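Local coordinates for protein acetylene hydratase Ahy (Pelobacter acetylenicus, PDB 2E7Z) that catalyses the hydration of acetylene to acetaldehyde, using a tungsten-bis(molybdopterin guanine dinucleotide) cofactor and a [4Fe-4S] cluster, at residues A[55-59]-A[440-444]; A[70-75]-A[447-453]; A[331-335]-A[465-470]. One frame throughout, in Å; residues are numbered along the deposited sequence.

From the N terminus, the chain first supplies 55-59, between helix 49-53 and strand 63-65, then 70-75, in the hairpin loop that runs into strand 75-77, and later 331-335, which contains the start of helix 334-337. The partners follow in the same order: 440-444 closes interaction 1, 447-453 closes interaction 2 and 465-470 closes interaction 3. Every pair of contacts therefore crosses and none nests. Interactions 1 and 2 touch, with M443 against W75 and V453, and both tie N-terminal chain to the loop between strands 435-440 and 452-455, beside the guanosine end of one of the two MGD groups. Interaction 3 stands apart, its centre about 28 Å from that of interaction 1.

Interaction 1 (A[55-59]-A[440-444]). With MGD (2-amino-5,6-dimercapto-7-methyl-3,7,8a,9-tetrahydro-8-oxa-1,3,9,10-tetraaza-anthracen-4-one guanosine dinucleotide), chain E.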
loop_
_atom_site.group_PDB
_atom_site.type_symbol
_atom_site.label_atom_id
_atom_site.label_comp_id
_atom_site.label_asym_id
_atom_site.label_seq_id
_atom_site.Cartn_x
_atom_site.Cartn_y
_atom_site.Cartn_z
ATOM N N HIS A 55 -1.484 -25.512 -4.304
ATOM C CA HIS A 55 -0.794 -25.520 -5.588
ATOM C C HIS A 55 0.423 -26.423 -5.534
ATOM O O HIS A 55 1.168 -26.402 -4.543
ATOM C CB HIS A 55 -0.385 -24.093 -6.009
ATOM C CG HIS A 55 -0.136 -24.010 -7.475
ATOM N ND1 HIS A 55 1.055 -24.393 -8.045
ATOM C CD2 HIS A 55 -0.954 -23.664 -8.494
ATOM C CE1 HIS A 55 0.959 -24.292 -9.363
ATOM N NE2 HIS A 55 -0.240 -23.827 -9.657
ATOM N N LYS A 56 0.641 -27.230 -6.582
ATOM C CA LYS A 56 1.797 -28.136 -6.572
ATOM C C LYS A 56 3.130 -27.411 -6.467
ATOM O O LYS A 56 4.092 -27.978 -5.964
ATOM C CB LYS A 56 1.808 -29.067 -7.796
ATOM C CG LYS A 56 1.959 -28.353 -9.124
ATOM C CD LYS A 56 1.919 -29.314 -10.310
ATOM C CE LYS A 56 3.034 -30.355 -10.257
ATOM N NZ LYS A 56 4.391 -29.776 -10.498
ATOM N N ASP A 57 3.177 -26.141 -6.895
ATOM C CA ASP A 57 4.435 -25.362 -6.826
ATOM C C ASP A 57 4.605 -24.588 -5.535
ATOM O O ASP A 57 5.596 -23.856 -5.385
ATOM C CB ASP A 57 4.572 -24.432 -8.034
ATOM C CG ASP A 57 4.597 -25.204 -9.348
ATOM O OD1 ASP A 57 5.196 -26.300 -9.356
ATOM O OD2 ASP A 57 4.024 -24.717 -10.347
ATOM N N ARG A 58 3.652 -24.714 -4.608
ATOM C CA ARG A 58 3.790 -24.012 -3.333
ATOM C C ARG A 58 5.034 -24.519 -2.603
ATOM O O ARG A 58 5.330 -25.724 -2.570
ATOM C CB ARG A 58 2.530 -24.213 -2.489
ATOM C CG ARG A 58 2.576 -23.452 -1.176
ATOM C CD ARG A 58 1.282 -23.571 -0.421
ATOM N NE ARG A 58 1.490 -22.943 0.916
ATOM C CZ ARG A 58 0.718 -23.147 1.994
ATOM N NH1 ARG A 58 -0.366 -23.922 1.927
ATOM N NH2 ARG A 58 1.012 -22.580 3.165
ATOM N N VAL A 59 5.804 -23.588 -2.049
ATOM C CA VAL A 59 6.953 -23.941 -1.234
ATOM C C VAL A 59 6.476 -24.322 0.157
ATOM O O VAL A 59 5.935 -23.476 0.891
ATOM C CB VAL A 59 7.967 -22.758 -1.171
ATOM C CG1 VAL A 59 9.135 -23.070 -0.239
ATOM C CG2 VAL A 59 8.481 -22.432 -2.585
ATOM N N ASP A 440 7.885 -16.772 1.996
ATOM C CA ASP A 440 6.872 -16.619 0.953
ATOM C C ASP A 440 6.150 -17.941 0.775
ATOM O O ASP A 440 6.402 -18.895 1.504
ATOM C CB ASP A 440 7.523 -16.151 -0.380
ATOM C CG ASP A 440 6.565 -15.325 -1.263
ATOM O OD1 ASP A 440 5.683 -15.948 -1.902
ATOM O OD2 ASP A 440 6.717 -14.064 -1.324
ATOM N N GLN A 441 5.258 -17.953 -0.201
ATOM C CA GLN A 441 4.515 -19.174 -0.568
ATOM C C GLN A 441 5.026 -19.803 -1.852
ATOM O O GLN A 441 4.734 -20.971 -2.114
ATOM C CB GLN A 441 3.033 -18.817 -0.694
ATOM C CG GLN A 441 2.395 -18.463 0.657
ATOM C CD GLN A 441 0.943 -17.996 0.609
ATOM O OE1 GLN A 441 0.286 -17.936 1.670
ATOM N NE2 GLN A 441 0.442 -17.638 -0.556
ATOM N N PHE A 442 5.767 -19.046 -2.655
ATOM C CA PHE A 442 6.241 -19.522 -3.956
ATOM C C PHE A 442 7.668 -19.086 -4.219
ATOM O O PHE A 442 8.185 -18.174 -3.543
ATOM C CB PHE A 442 5.293 -19.010 -5.047
ATOM C CG PHE A 442 3.906 -19.606 -4.938
ATOM C CD1 PHE A 442 3.649 -20.872 -5.468
ATOM C CD2 PHE A 442 2.899 -18.956 -4.247
ATOM C CE1 PHE A 442 2.387 -21.458 -5.329
ATOM C CE2 PHE A 442 1.638 -19.522 -4.095
ATOM C CZ PHE A 442 1.399 -20.802 -4.630
ATOM N N MET A 443 8.298 -19.724 -5.208
ATOM C CA MET A 443 9.616 -19.339 -5.675
ATOM C C MET A 443 9.474 -18.093 -6.570
ATOM O O MET A 443 9.610 -18.144 -7.784
ATOM C CB MET A 443 10.292 -20.528 -6.379
ATOM C CG MET A 443 11.748 -20.325 -6.764
ATOM S SD MET A 443 12.904 -19.868 -5.412
ATOM C CE MET A 443 13.068 -21.404 -4.507
ATOM N N THR A 444 9.192 -16.966 -5.935
ATOM C CA THR A 444 9.007 -15.708 -6.623
ATOM C C THR A 444 10.340 -15.214 -7.195
ATOM O O THR A 444 11.402 -15.733 -6.862
ATOM C CB THR A 444 8.479 -14.637 -5.659
ATOM O OG1 THR A 444 9.523 -14.359 -4.725
ATOM C CG2 THR A 444 7.235 -15.122 -4.952
HETATM P PB MGD E . 3.773 -8.331 -4.016
HETATM O O1B MGD E . 4.912 -7.419 -4.401
HETATM O O2B MGD E . 3.036 -9.081 -5.064
HETATM O O3B MGD E . 2.650 -7.542 -3.187
HETATM O O3A MGD E . 2.837 -5.192 -2.320
HETATM P PA MGD E . 2.715 -6.717 -1.809
HETATM O O1A MGD E . 1.398 -6.981 -1.143
HETATM O O2A MGD E . 3.994 -6.995 -1.078
HETATM O "O5'" MGD E . 4.391 -9.374 -2.953
HETATM C "C5'" MGD E . 3.514 -10.088 -2.098
HETATM C "C4'" MGD E . 4.177 -11.425 -1.834
HETATM O "O4'" MGD E . 3.474 -12.038 -0.742
HETATM C "C3'" MGD E . 4.024 -12.424 -2.976
HETATM O "O3'" MGD E . 5.328 -12.879 -3.375
HETATM C "C2'" MGD E . 3.153 -13.578 -2.436
HETATM O "O2'" MGD E . 3.471 -14.899 -2.916
HETATM C "C1'" MGD E . 3.422 -13.467 -0.959
HETATM N N9 MGD E . 2.353 -13.932 -0.061
HETATM C C8 MGD E . 1.015 -13.778 -0.218
HETATM N N7 MGD E . 0.352 -14.240 0.855
HETATM C C5 MGD E . 1.287 -14.630 1.749
HETATM C C6 MGD E . 1.299 -15.204 3.084
HETATM O O6 MGD E . 0.238 -15.433 3.701
HETATM N N1 MGD E . 2.509 -15.430 3.623
HETATM C C2 MGD E . 3.671 -15.264 3.000
HETATM N N2 MGD E . 4.827 -15.537 3.671
HETATM N N3 MGD E . 3.735 -14.751 1.775
HETATM C C4 MGD E . 2.589 -14.425 1.143
HETATM C C10 MGD E . 1.629 -4.495 -2.630
HETATM C C11 MGD E . 1.985 -3.027 -2.717
HETATM O O11 MGD E . 2.821 -2.901 -3.866
HETATM C C12 MGD E . 0.733 -2.197 -2.865
HETATM S S12 MGD E . -0.518 -2.408 -1.718
HETATM C C13 MGD E . 0.628 -1.273 -3.834
HETATM S S13 MGD E . -0.814 -0.408 -4.109
HETATM C C14 MGD E . 1.751 -0.940 -4.766
HETATM N N15 MGD E . 1.494 -1.397 -6.123
HETATM C C16 MGD E . 2.544 -1.214 -6.975
HETATM C C17 MGD E . 2.404 -0.938 -8.412
HETATM O O17 MGD E . 1.271 -0.842 -8.932
HETATM N N18 MGD E . 3.533 -0.782 -9.132
HETATM C C19 MGD E . 4.777 -0.867 -8.597
HETATM N N19 MGD E . 5.869 -0.709 -9.374
HETATM N N20 MGD E . 4.970 -1.142 -7.301
HETATM C C21 MGD E . 3.928 -1.302 -6.476
HETATM N N22 MGD E . 4.143 -1.543 -5.181
HETATM C C23 MGD E . 3.057 -1.543 -4.223
HETATM O O HOH W 1 7.022 -21.910 -6.638
#
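The carbonyl oxygen of Q441 takes two hydrogens from 55-59: a hydrogen bond from V59 N, 2.8 Å from Q441 O and fairly straight at 162°, and a longer CA-H...O contact from R58 CA at 3.4 Å. V59 N approaches from above the carbonyl plane, not on a lone pair. Beside this bond the ring of F442 rests on the type I turn that runs from H55 to R58. Its CE1 corner lies 3.5 Å from R58 CA, while H55 CB meets the ring at its edge. With CG anti to the backbone N (chi1 -160°), the H55 imidazole offers its face to the edge of F442, and the two form an offset edge-to-face pair with planes at 76°. That imidazole is fixed at both nitrogens: H55 ND1 accepts from D57 N at 3.0 Å, and H55 NE2 is bonded to P615 O. A water donates to D57 O and accepts from M443 N, giving a second polar bridge between the backbones. R58 runs extended past Q441 O to a salt bridge with E461.

Behind F442, D440 faces the cofactor. D440 OD1 accepts Q441 N and F442 N on its anti side, the latter bond making an Asx turn, and takes the ribose hydroxyl O2' of MGD at 2.6 Å; D440 OD2 receives MGD O3' at 2.7 Å. With two backbone N-H groups and both hydroxyls pointing hydrogens at it, the carboxylate is probably kept ionised, and the backbone that 55-59 holds probably helps to set its position on the guanosine ribose.

Interaction 2 (A[70-75]-A[447-453])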
loop_
_atom_site.group_PDB
_atom_site.type_symbol
_atom_site.label_atom_id
_atom_site.label_comp_id
_atom_site.label_asym_id
_atom_site.label_seq_id
_atom_site.Cartn_x
_atom_site.Cartn_y
_atom_site.Cartn_z
ATOM N N ARG A 70 24.602 -16.003 -6.441
ATOM C CA ARG A 70 23.245 -15.615 -6.118
ATOM C C ARG A 70 22.421 -15.559 -7.402
ATOM O O ARG A 70 22.895 -15.035 -8.412
ATOM C CB ARG A 70 23.236 -14.254 -5.410
ATOM C CG ARG A 70 21.847 -13.843 -5.009
ATOM C CD ARG A 70 21.832 -12.580 -4.152
ATOM N NE ARG A 70 22.728 -12.678 -3.000
ATOM C CZ ARG A 70 22.487 -13.395 -1.904
ATOM N NH1 ARG A 70 21.374 -14.115 -1.796
ATOM N NH2 ARG A 70 23.357 -13.348 -0.872
ATOM N N GLY A 71 21.199 -16.081 -7.333
ATOM C CA GLY A 71 20.318 -16.227 -8.515
ATOM C C GLY A 71 20.406 -17.539 -9.260
ATOM O O GLY A 71 19.550 -17.808 -10.077
ATOM N N GLU A 72 21.417 -18.332 -8.952
ATOM C CA GLU A 72 21.497 -19.686 -9.544
ATOM C C GLU A 72 20.446 -20.586 -8.910
ATOM O O GLU A 72 20.350 -20.645 -7.674
ATOM C CB GLU A 72 22.878 -20.277 -9.319
ATOM C CG GLU A 72 23.046 -21.693 -9.879
ATOM C CD GLU A 72 24.388 -22.302 -9.505
ATOM O OE1 GLU A 72 25.304 -21.554 -9.085
ATOM O OE2 GLU A 72 24.527 -23.533 -9.635
ATOM N N GLN A 73 19.669 -21.282 -9.739
ATOM C CA GLN A 73 18.559 -22.066 -9.213
ATOM C C GLN A 73 19.016 -23.471 -8.824
ATOM O O GLN A 73 18.742 -24.462 -9.529
ATOM C CB GLN A 73 17.401 -22.091 -10.215
ATOM C CG GLN A 73 16.893 -20.667 -10.508
ATOM C CD GLN A 73 16.489 -19.921 -9.238
ATOM O OE1 GLN A 73 15.527 -20.311 -8.573
ATOM N NE2 GLN A 73 17.234 -18.863 -8.880
ATOM N N ARG A 74 19.773 -23.536 -7.733
ATOM C CA ARG A 74 20.254 -24.819 -7.227
ATOM C C ARG A 74 19.871 -24.856 -5.761
ATOM O O ARG A 74 20.471 -24.159 -4.937
ATOM C CB ARG A 74 21.763 -24.950 -7.378
ATOM C CG ARG A 74 22.203 -26.408 -7.488
ATOM C CD ARG A 74 23.696 -26.459 -7.648
ATOM N NE ARG A 74 24.119 -27.859 -7.648
ATOM C CZ ARG A 74 24.698 -28.495 -6.629
ATOM N NH1 ARG A 74 24.975 -27.861 -5.494
ATOM N NH2 ARG A 74 25.025 -29.782 -6.753
ATOM N N TRP A 75 18.826 -25.617 -5.468
ATOM C CA TRP A 75 18.151 -25.570 -4.170
ATOM C C TRP A 75 18.172 -26.946 -3.509
ATOM O O TRP A 75 18.050 -27.974 -4.213
ATOM C CB TRP A 75 16.700 -25.139 -4.389
ATOM C CG TRP A 75 16.554 -23.750 -4.929
ATOM C CD1 TRP A 75 16.281 -23.378 -6.204
ATOM C CD2 TRP A 75 16.711 -22.533 -4.182
ATOM N NE1 TRP A 75 16.238 -21.997 -6.303
ATOM C CE2 TRP A 75 16.504 -21.451 -5.074
ATOM C CE3 TRP A 75 16.999 -22.251 -2.841
ATOM C CZ2 TRP A 75 16.555 -20.093 -4.653
ATOM C CZ3 TRP A 75 17.063 -20.891 -2.430
ATOM C CH2 TRP A 75 16.851 -19.862 -3.339
ATOM N N ALA A 447 12.437 -14.549 -4.297
ATOM C CA ALA A 447 12.895 -15.778 -3.647
ATOM C C ALA A 447 14.034 -16.427 -4.454
ATOM O O ALA A 447 14.956 -17.020 -3.896
ATOM C CB ALA A 447 11.733 -16.751 -3.491
ATOM N N GLN A 448 13.987 -16.230 -5.769
ATOM C CA GLN A 448 15.013 -16.812 -6.640
ATOM C C GLN A 448 16.403 -16.277 -6.361
ATOM O O GLN A 448 17.423 -16.878 -6.684
ATOM C CB GLN A 448 14.650 -16.525 -8.070
ATOM C CG GLN A 448 13.519 -17.472 -8.508
ATOM C CD GLN A 448 13.009 -17.187 -9.904
ATOM O OE1 GLN A 448 13.781 -16.800 -10.790
ATOM N NE2 GLN A 448 11.701 -17.385 -10.112
ATOM N N LEU A 449 16.422 -15.097 -5.730
ATOM C CA LEU A 449 17.647 -14.369 -5.358
ATOM C C LEU A 449 18.063 -14.607 -3.918
ATOM O O LEU A 449 19.026 -13.999 -3.432
ATOM C CB LEU A 449 17.461 -12.866 -5.645
ATOM C CG LEU A 449 17.443 -12.520 -7.143
ATOM C CD1 LEU A 449 16.665 -11.244 -7.463
ATOM C CD2 LEU A 449 18.847 -12.457 -7.713
ATOM N N ALA A 450 17.372 -15.519 -3.229
ATOM C CA ALA A 450 17.618 -15.717 -1.819
ATOM C C ALA A 450 18.697 -16.751 -1.525
ATOM O O ALA A 450 18.989 -17.596 -2.368
ATOM C CB ALA A 450 16.332 -16.062 -1.104
ATOM N N ASP A 451 19.259 -16.676 -0.311
ATOM C CA ASP A 451 20.056 -17.785 0.249
ATOM C C ASP A 451 19.140 -18.854 0.841
ATOM O O ASP A 451 19.457 -20.053 0.821
ATOM C CB ASP A 451 21.008 -17.270 1.314
ATOM C CG ASP A 451 22.035 -16.345 0.723
ATOM O OD1 ASP A 451 23.015 -16.829 0.105
ATOM O OD2 ASP A 451 21.876 -15.128 0.856
ATOM N N TYR A 452 18.008 -18.423 1.390
ATOM C CA TYR A 452 17.034 -19.305 2.043
ATOM C C TYR A 452 15.642 -18.859 1.697
ATOM O O TYR A 452 15.339 -17.638 1.807
ATOM C CB TYR A 452 17.171 -19.290 3.590
ATOM C CG TYR A 452 18.549 -19.688 4.062
ATOM C CD1 TYR A 452 19.560 -18.735 4.190
ATOM C CD2 TYR A 452 18.850 -21.033 4.327
ATOM C CE1 TYR A 452 20.835 -19.068 4.578
ATOM C CE2 TYR A 452 20.137 -21.417 4.688
ATOM C CZ TYR A 452 21.120 -20.426 4.797
ATOM O OH TYR A 452 22.399 -20.788 5.149
ATOM N N VAL A 453 14.808 -19.825 1.301
ATOM C CA VAL A 453 13.403 -19.555 1.064
ATOM C C VAL A 453 12.646 -20.317 2.132
ATOM O O VAL A 453 12.845 -21.527 2.303
ATOM C CB VAL A 453 12.981 -19.963 -0.345
ATOM C CG1 VAL A 453 11.470 -19.685 -0.577
ATOM C CG2 VAL A 453 13.820 -19.208 -1.383
HETATM O O HOH W 2 19.700 -17.110 -5.141
#
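The backbones run closest at G71 and L449, whose CA atoms are 4.5 Å apart, and spread to 8.9 Å between the CA atoms of W75 and Y452. Near the close end a water accepts from G71 N and donates to both Q448 O and A450 O. R70 bends at chi3 (-52°) and curls over the L449 carbonyl, bringing R70 NH1 to 2.9 Å from L449 O. In a salt bridge, R70 NH1 and NH2 also grip a single oxygen, D451 OD2, end-on, with the guanidinium and carboxylate planes 87° apart; NH2 uses the syn lone pair and NH1 comes from above. V436 N is a further donor to that oxygen. With an alanine here, D451 would probably lose its charged mate and L449 O its side-chain donor. Q73 NE2 lies between two carbonyls, G71 O and Q448 O, at 2.8 and 3.0 Å, both in its amide plane. Its OE1 accepts W75 NE1 almost linearly (171°), which steadies the indole as W75 CH2 packs 3.7 Å from V453 CG2. This is the loop of a beta hairpin, between antiparallel strands 63-65 and 75-77 at the margin of a mixed sheet, folded onto the loop that enters strand 452-455.

Interaction 3 (A[331-335]-A[465-470]); sequences LVPIS and VQPNWE
E470 spreads its carboxylate over the start of helix 334-337 and collects three hydrogen bonds. S335 OG donates to E470 OE2 at 2.6 Å, S335 N reaches the same oxygen at 2.8 Å, and I334 N donates to E470 OE1 at 2.9 Å. The three come in differently: the hydroxyl meets OE2 on its anti side, S335 N stands above the carboxylate plane, and I334 N arrives on the syn side of OE1. Two backbone N-H groups at a helix start, with the positive end of the helix dipole behind them, should stabilise the negative charge. P333, at the N-cap position, has no N-H to give; its CB lies 3.5 Å from E470 OE2 instead.

The glutamate gets there by leaving its backbone with CG anti to N (chi1 -179°) and then bending at chi2 (135°), which carries the carboxylate alongside I334, the two chains running opposite ways. I334 CD1 reaches the other way, to 3.6 Å from P467 O. Farther along, L331 and P467 meet tip to tip, L331 CD1 being 4.0 Å from P467 CD, and the same methyl touches Q466 O. The peptide before P467 is cis, and L331 CD1 packs on the chain at this bend.

In the next shell, H382 N bonds S335 OG, and N383 ND2 bonds E470 O. Q466 NE2 is hydrogen-bonded to Q113, and that side chain is about 9 Å from the iron-sulfur cluster at the nearest atoms. Helix 513-520 lies alongside, with I517 against V465 and R520 against L331 and I334, R520 also reaching E470 OE1 in a long, weak ion pair; helix 528-531 brings Y531 to both L331 and V465. The contact thus joins the start of helix 334-337 to the loop between strands 452-455 and 474-476, with these two helices packed beside it.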
loop_
_atom_site.group_PDB
_atom_site.type_symbol
_atom_site.label_atom_id
_atom_site.label_comp_id
_atom_site.label_asym_id
_atom_site.label_seq_id
_atom_site.Cartn_x
_atom_site.Cartn_y
_atom_site.Cartn_z
ATOM N N LEU A 331 -7.281 -3.565 22.902
ATOM C CA LEU A 331 -6.129 -4.447 22.638
ATOM C C LEU A 331 -4.803 -3.813 23.060
ATOM O O LEU A 331 -4.705 -2.577 23.163
ATOM C CB LEU A 331 -6.076 -4.779 21.130
ATOM C CG LEU A 331 -7.358 -5.256 20.464
ATOM C CD1 LEU A 331 -7.129 -5.441 18.950
ATOM C CD2 LEU A 331 -7.825 -6.562 21.135
ATOM N N VAL A 332 -3.786 -4.638 23.295
ATOM C CA VAL A 332 -2.439 -4.101 23.495
ATOM C C VAL A 332 -1.963 -3.526 22.171
ATOM O O VAL A 332 -1.940 -4.226 21.175
ATOM C CB VAL A 332 -1.455 -5.177 23.975
ATOM C CG1 VAL A 332 -0.062 -4.591 24.124
ATOM C CG2 VAL A 332 -1.940 -5.771 25.302
ATOM N N PRO A 333 -1.625 -2.228 22.122
ATOM C CA PRO A 333 -1.228 -1.647 20.814
ATOM C C PRO A 333 -0.042 -2.364 20.159
ATOM O O PRO A 333 0.972 -2.668 20.809
ATOM C CB PRO A 333 -0.899 -0.173 21.150
ATOM C CG PRO A 333 -1.734 0.078 22.360
ATOM C CD PRO A 333 -1.636 -1.209 23.179
ATOM N N ILE A 334 -0.168 -2.585 18.859
ATOM C CA ILE A 334 0.960 -3.099 18.079
ATOM C C ILE A 334 2.161 -2.155 18.266
ATOM O O ILE A 334 3.306 -2.598 18.384
ATOM C CB ILE A 334 0.560 -3.195 16.616
ATOM C CG1 ILE A 334 -0.414 -4.379 16.422
ATOM C CG2 ILE A 334 1.774 -3.313 15.694
ATOM C CD1 ILE A 334 -1.058 -4.456 15.028
ATOM N N SER A 335 1.893 -0.843 18.309
ATOM C CA SER A 335 2.956 0.125 18.468
ATOM C C SER A 335 3.767 -0.118 19.720
ATOM O O SER A 335 4.977 0.091 19.698
ATOM C CB SER A 335 2.384 1.550 18.575
ATOM O OG SER A 335 1.672 1.890 17.388
ATOM N N VAL A 465 -6.351 -12.129 14.743
ATOM C CA VAL A 465 -7.028 -11.017 15.392
ATOM C C VAL A 465 -6.629 -9.748 14.655
ATOM O O VAL A 465 -5.447 -9.482 14.456
ATOM C CB VAL A 465 -6.615 -10.910 16.888
ATOM C CG1 VAL A 465 -7.035 -9.559 17.511
ATOM C CG2 VAL A 465 -7.210 -12.068 17.680
ATOM N N GLN A 466 -7.633 -8.964 14.270
ATOM C CA GLN A 466 -7.398 -7.664 13.630
ATOM C C GLN A 466 -7.626 -6.547 14.644
ATOM O O GLN A 466 -8.192 -6.788 15.709
ATOM C CB GLN A 466 -8.370 -7.492 12.467
ATOM C CG GLN A 466 -8.063 -8.476 11.349
ATOM C CD GLN A 466 -8.767 -8.146 10.051
ATOM O OE1 GLN A 466 -9.941 -7.804 10.060
ATOM N NE2 GLN A 466 -8.048 -8.262 8.921
ATOM N N PRO A 467 -7.240 -5.300 14.310
ATOM C CA PRO A 467 -6.638 -4.875 13.037
ATOM C C PRO A 467 -5.117 -5.010 12.988
ATOM O O PRO A 467 -4.448 -4.832 14.010
ATOM C CB PRO A 467 -7.026 -3.394 12.963
ATOM C CG PRO A 467 -7.029 -2.942 14.429
ATOM C CD PRO A 467 -7.545 -4.161 15.202
ATOM N N ASN A 468 -4.590 -5.329 11.803
ATOM C CA ASN A 468 -3.147 -5.405 11.613
ATOM C C ASN A 468 -2.506 -4.263 10.853
ATOM O O ASN A 468 -1.299 -4.263 10.592
ATOM C CB ASN A 468 -2.823 -6.760 11.050
ATOM C CG ASN A 468 -3.130 -7.841 12.073
ATOM O OD1 ASN A 468 -4.058 -8.645 11.912
ATOM N ND2 ASN A 468 -2.408 -7.793 13.188
ATOM N N TRP A 469 -3.343 -3.264 10.566
ATOM C CA TRP A 469 -2.867 -1.918 10.291
ATOM C C TRP A 469 -3.384 -1.092 11.453
ATOM O O TRP A 469 -4.599 -0.884 11.592
ATOM C CB TRP A 469 -3.434 -1.392 8.971
ATOM C CG TRP A 469 -2.730 -1.895 7.721
ATOM C CD1 TRP A 469 -1.457 -2.372 7.619
ATOM C CD2 TRP A 469 -3.271 -1.903 6.396
ATOM N NE1 TRP A 469 -1.172 -2.679 6.308
ATOM C CE2 TRP A 469 -2.275 -2.410 5.539
ATOM C CE3 TRP A 469 -4.518 -1.555 5.855
ATOM C CZ2 TRP A 469 -2.482 -2.571 4.175
ATOM C CZ3 TRP A 469 -4.715 -1.723 4.500
ATOM C CH2 TRP A 469 -3.710 -2.216 3.676
ATOM N N GLU A 470 -2.462 -0.663 12.305
ATOM C CA GLU A 470 -2.858 0.029 13.526
ATOM C C GLU A 470 -3.395 1.397 13.198
ATOM O O GLU A 470 -2.711 2.226 12.576
ATOM C CB GLU A 470 -1.684 0.075 14.491
ATOM C CG GLU A 470 -2.017 0.770 15.815
ATOM C CD GLU A 470 -1.511 0.024 17.049
ATOM O OE1 GLU A 470 -2.118 -1.003 17.417
ATOM O OE2 GLU A 470 -0.526 0.474 17.682
#